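Local coordinates for conserved hypothetical protein (PDB 2FB0) that is of unknown function but, as a member of the antibiotic biosynthesis monooxygenase family, is possibly an oxidoreductase, at residues Glu23-Leu28 with Phe53-Thr58; Gly79-Gln82 with Glu86-Leu89. One frame throughout, in Å; residues are numbered along the deposited sequence. Where two conformers were deposited one is given.

Interaction 1 (Glu23-Leu28 with Phe53-Thr58); sequences EAAKEL and FMICET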
loop_
_atom_site.group_PDB
_atom_site.type_symbol
_atom_site.label_atom_id
_atom_site.label_comp_id
_atom_site.label_asym_id
_atom_site.label_seq_id
_atom_site.Cartn_x
_atom_site.Cartn_y
_atom_site.Cartn_z
ATOM N N GLU A 23 -6.929 -1.576 14.362
ATOM C CA GLU A 23 -7.550 -0.450 15.058
ATOM C C GLU A 23 -6.501 0.551 15.525
ATOM O O GLU A 23 -6.706 1.760 15.414
ATOM C CB GLU A 23 -8.440 -0.917 16.229
ATOM C CG GLU A 23 -8.724 0.142 17.317
ATOM C CD GLU A 23 -9.617 1.316 16.878
ATOM O OE1 GLU A 23 -10.128 1.335 15.739
ATOM O OE2 GLU A 23 -9.812 2.238 17.700
ATOM N N ALA A 24 -5.375 0.052 16.035
ATOM C CA ALA A 24 -4.290 0.942 16.481
ATOM C C ALA A 24 -3.726 1.741 15.296
ATOM O O ALA A 24 -3.435 2.929 15.428
ATOM C CB ALA A 24 -3.177 0.158 17.187
ATOM N N ALA A 25 -3.586 1.081 14.148
ATOM C CA ALA A 25 -3.150 1.745 12.914
ATOM C C ALA A 25 -4.178 2.783 12.454
ATOM O O ALA A 25 -3.816 3.887 12.068
ATOM C CB ALA A 25 -2.878 0.728 11.825
ATOM N N LYS A 26 -5.456 2.427 12.526
ATOM C CA LYS A 26 -6.544 3.361 12.241
ATOM C C LYS A 26 -6.532 4.589 13.141
ATOM O O LYS A 26 -6.752 5.703 12.665
ATOM C CB LYS A 26 -7.893 2.654 12.313
ATOM C CG LYS A 26 -8.188 1.794 11.089
ATOM C CD LYS A 26 -9.374 0.866 11.328
ATOM C CE LYS A 26 -10.681 1.622 11.472
ATOM N NZ LYS A 26 -11.780 0.625 11.681
ATOM N N GLU A 27 -6.266 4.383 14.430
ATOM C CA GLU A 27 -6.148 5.486 15.381
ATOM C C GLU A 27 -4.940 6.362 15.055
ATOM O O GLU A 27 -5.033 7.586 15.089
ATOM C CB GLU A 27 -6.090 4.956 16.822
ATOM C CG GLU A 27 -7.209 3.970 17.119
ATOM C CD GLU A 27 -7.331 3.619 18.586
ATOM O OE1 GLU A 27 -6.499 2.839 19.090
ATOM O OE2 GLU A 27 -8.283 4.104 19.231
ATOM N N LEU A 28 -3.819 5.729 14.713
ATOM C CA LEU A 28 -2.605 6.437 14.320
ATOM C C LEU A 28 -2.834 7.211 12.994
ATOM O O LEU A 28 -2.310 8.308 12.804
ATOM C CB LEU A 28 -1.411 5.465 14.197
ATOM C CG LEU A 28 -0.045 6.059 13.811
ATOM C CD1 LEU A 28 0.384 7.202 14.756
ATOM C CD2 LEU A 28 1.041 4.980 13.725
ATOM N N PHE A 53 -1.289 -6.617 6.732
ATOM C CA PHE A 53 -1.837 -5.309 6.363
ATOM C C PHE A 53 -0.686 -4.336 6.164
ATOM O O PHE A 53 0.461 -4.699 6.396
ATOM C CB PHE A 53 -2.944 -4.813 7.328
ATOM C CG PHE A 53 -2.454 -4.326 8.680
ATOM C CD1 PHE A 53 -2.339 -5.210 9.760
ATOM C CD2 PHE A 53 -2.165 -2.969 8.885
ATOM C CE1 PHE A 53 -1.923 -4.749 11.021
ATOM C CE2 PHE A 53 -1.749 -2.497 10.130
ATOM C CZ PHE A 53 -1.630 -3.391 11.213
HETATM N N MSE A 54 -0.979 -3.135 5.670
HETATM C CA MSE A 54 0.071 -2.170 5.408
HETATM C C MSE A 54 -0.388 -0.763 5.698
HETATM O O MSE A 54 -1.588 -0.470 5.689
HETATM C CB MSE A 54 0.628 -2.298 3.978
HETATM C CG MSE A 54 -0.352 -1.966 2.854
HETATM SE SE MSE A 54 0.606 -1.729 1.159
HETATM C CE MSE A 54 1.609 -0.139 1.793
ATOM N N ILE A 55 0.578 0.088 6.010
ATOM C CA ILE A 55 0.329 1.499 6.216
ATOM C C ILE A 55 1.039 2.216 5.079
ATOM O O ILE A 55 2.230 1.999 4.841
ATOM C CB ILE A 55 0.843 2.002 7.588
ATOM C CG1 ILE A 55 0.236 1.175 8.738
ATOM C CG2 ILE A 55 0.457 3.466 7.786
ATOM C CD1 ILE A 55 0.836 1.503 10.133
ATOM N N CYS A 56 0.277 3.010 4.336
ATOM C CA CYS A 56 0.812 3.817 3.252
ATOM C C CYS A 56 0.804 5.275 3.693
ATOM O O CYS A 56 -0.214 5.775 4.166
ATOM C CB CYS A 56 -0.042 3.648 1.994
ATOM S SG CYS A 56 0.773 4.293 0.518
ATOM N N GLU A 57 1.938 5.953 3.557
ATOM C CA GLU A 57 2.062 7.319 4.044
ATOM C C GLU A 57 2.744 8.169 3.005
ATOM O O GLU A 57 3.597 7.686 2.280
ATOM C CB GLU A 57 2.897 7.367 5.330
ATOM C CG GLU A 57 2.521 6.279 6.313
ATOM C CD GLU A 57 3.445 6.184 7.502
ATOM O OE1 GLU A 57 4.084 7.187 7.875
ATOM O OE2 GLU A 57 3.504 5.081 8.077
ATOM N N THR A 58 2.378 9.447 2.957
ATOM C CA THR A 58 3.141 10.420 2.196
ATOM C C THR A 58 3.441 11.614 3.086
ATOM O O THR A 58 2.537 12.190 3.700
ATOM C CB THR A 58 2.389 10.881 0.939
ATOM O OG1 THR A 58 1.958 9.729 0.218
ATOM C CG2 THR A 58 3.286 11.757 0.040
#

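Interaction 2 (Gly79-Gln82 with Glu86-Leu89); sequences GIIQ and EMKL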
loop_
_atom_site.group_PDB
_atom_site.type_symbol
_atom_site.label_atom_id
_atom_site.label_comp_id
_atom_site.label_asym_id
_atom_site.label_seq_id
_atom_site.Cartn_x
_atom_site.Cartn_y
_atom_site.Cartn_z
ATOM N N GLY A 79 4.238 1.785 19.318
ATOM C CA GLY A 79 4.506 0.904 20.454
ATOM C C GLY A 79 3.472 -0.215 20.524
ATOM O O GLY A 79 3.829 -1.379 20.602
ATOM N N ILE A 80 2.195 0.149 20.455
ATOM C CA ILE A 80 1.091 -0.824 20.470
ATOM C C ILE A 80 1.183 -1.838 19.326
ATOM O O ILE A 80 1.105 -3.056 19.549
ATOM C CB ILE A 80 -0.291 -0.136 20.490
ATOM C CG1 ILE A 80 -0.532 0.535 21.851
ATOM C CG2 ILE A 80 -1.419 -1.154 20.204
ATOM C CD1 ILE A 80 -1.610 1.613 21.834
ATOM N N ILE A 81 1.364 -1.341 18.100
ATOM C CA ILE A 81 1.429 -2.235 16.937
ATOM C C ILE A 81 2.624 -3.181 17.053
ATOM O O ILE A 81 2.501 -4.377 16.767
ATOM C CB ILE A 81 1.436 -1.450 15.589
ATOM C CG1 ILE A 81 0.156 -0.610 15.459
ATOM C CG2 ILE A 81 1.569 -2.398 14.409
ATOM C CD1 ILE A 81 0.215 0.469 14.345
ATOM N N GLN A 82 3.764 -2.652 17.498
ATOM C CA GLN A 82 4.980 -3.456 17.680
ATOM C C GLN A 82 4.835 -4.565 18.725
ATOM O O GLN A 82 5.488 -5.599 18.638
ATOM C CB GLN A 82 6.172 -2.558 18.032
ATOM C CG GLN A 82 6.733 -1.848 16.809
ATOM C CD GLN A 82 7.870 -0.892 17.133
ATOM O OE1 GLN A 82 8.822 -0.777 16.359
ATOM N NE2 GLN A 82 7.773 -0.192 18.263
ATOM N N GLU A 86 4.522 -7.661 13.787
ATOM C CA GLU A 86 5.850 -7.331 13.258
ATOM C C GLU A 86 5.750 -6.342 12.103
ATOM O O GLU A 86 4.956 -6.528 11.174
ATOM C CB GLU A 86 6.617 -8.585 12.823
ATOM C CG GLU A 86 6.827 -9.634 13.948
ATOM C CD GLU A 86 7.553 -9.100 15.206
ATOM O OE1 GLU A 86 8.487 -8.264 15.085
ATOM O OE2 GLU A 86 7.196 -9.542 16.329
HETATM N N MSE A 87 6.566 -5.297 12.170
HETATM C CA MSE A 87 6.500 -4.194 11.223
HETATM C C MSE A 87 7.769 -4.125 10.397
HETATM O O MSE A 87 8.869 -4.324 10.932
HETATM C CB MSE A 87 6.337 -2.873 11.968
HETATM C CG MSE A 87 5.084 -2.770 12.799
HETATM SE SE MSE A 87 4.926 -1.039 13.673
HETATM C CE MSE A 87 6.023 0.042 12.528
ATOM N N LYS A 88 7.614 -3.828 9.108
ATOM C CA LYS A 88 8.751 -3.529 8.234
ATOM C C LYS A 88 8.478 -2.253 7.445
ATOM O O LYS A 88 7.579 -2.208 6.599
ATOM C CB LYS A 88 9.043 -4.674 7.261
ATOM C CG LYS A 88 10.247 -4.375 6.333
ATOM C CD LYS A 88 10.346 -5.402 5.187
ATOM C CE LYS A 88 11.549 -5.122 4.277
ATOM N NZ LYS A 88 11.872 -6.326 3.452
ATOM N N LEU A 89 9.285 -1.234 7.705
ATOM C CA LEU A 89 9.128 0.052 7.052
ATOM C C LEU A 89 10.037 0.170 5.818
ATOM O O LEU A 89 11.234 -0.137 5.873
ATOM C CB LEU A 89 9.388 1.174 8.063
ATOM C CG LEU A 89 9.362 2.632 7.585
ATOM C CD1 LEU A 89 9.048 3.524 8.766
ATOM C CD2 LEU A 89 10.695 3.006 6.965
HETATM O O HOH W 1 7.596 -6.027 16.773
HETATM O O HOH W 2 5.425 -8.846 18.195
#

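Interaction 1 (Glu23-Leu28 with Phe53-Thr58)
Within the helix-on-sheet core of a ferredoxin-like alpha+beta fold, the dimeric alpha-beta barrel type of the antibiotic biosynthesis monooxygenase family, Ala25 of helix 18-32 packs on Phe53 and Ile55 of strand 52-59. The methyl group of Ala25 does all the touching from the helix side, its CB lying 3.8 Å from Phe53 CE2. All three residues are buried, and no hydrogen bond joins the two segments, so the contact is purely apolar. The short alanine side chain is consistent with the close approach of helix and strand, the CA atoms of Ala25 and Ile55 being 7.6 Å apart. Phe53 and Ile55, two residues apart on the strand, both point toward the helix, whereas Met54 and Cys56 lie on the other face and pack against Phe44 and Phe10 of the second subunit. Strand 52-59 is thus packed by its own helix on one face and by the dimer partner on the other. Phe53 CG stands between its backbone N and carbonyl carbon (chi1 74°), which lifts the ring off the strand toward the helix; the ring meets the methyl obliquely. The side chain of Ile55 lies about 5 Å from a bound acetate ion, probably from the crystallisation liquor. Extended through CG1 (chi2 173°), it reaches the same methyl with its terminal carbon, Ile55 CD1 lying 4.2 Å from Ala25 CB.

Interaction 2 (Gly79-Gln82 with Glu86-Leu89)
Met87, a selenomethionine, has CG anti to its carbonyl carbon (chi1 -61°) and runs straight on to the selenium (chi2 -178°), a course that carries SE across to Ile81 and Gln82 on the helix. Ile81 presents CG2, the branch anti to its own backbone N, and this methyl lies 3.7 Å from Met87 SE and 3.9 Å from Met87 CG. From the next residue, Gln82 CG also comes within 3.7 Å of Met87 SE, so the selenium has carbon contacts from two successive helix residues. Both helix side chains cross that of Met87 at about a right angle. The contact belongs to the short connection from helix 72-84 into strand 86-93, an outermost strand of the antiparallel sheet within this chain; the CA atoms of Gln82 and Glu86 are 5.9 Å apart. The inner side of the contact continues into the fold, Ile81 reaching Val11 and Met87 reaching Val9 of strand 5-12. Polar links between the segments run through solvent. One water lies 2.8 Å from Gln82 O and 2.9 Å from Glu86 OE1, and a second lies 2.7 Å from Glu86 OE2 and at a longer 3.3 Å from Gln82 O.

In the fold
Interaction 1 is a core contact, its centre about 4 Å from that of the chain and its touching residues all buried; the centre of interaction 2 lies about 9 Å from the chain centre, and exposed Gln82 takes part. Both join a helix to the same antiparallel sheet, but interaction 1 pairs elements distant in sequence, interaction 2 consecutive ones. Chemistry goes with burial: 23-28 with 53-58 is wholly apolar, whereas at 79-82 with 86-89 the Met87 side chain packs on apolar groups and waters lie between Gln82 O and the Glu86 carboxylate. The contact centres are about 10 Å apart, and the two helices touch on the same sheet, Ala24 CB lying 3.7 Å from Ile80 CG2 and 3.8 Å from Ile81 CG1.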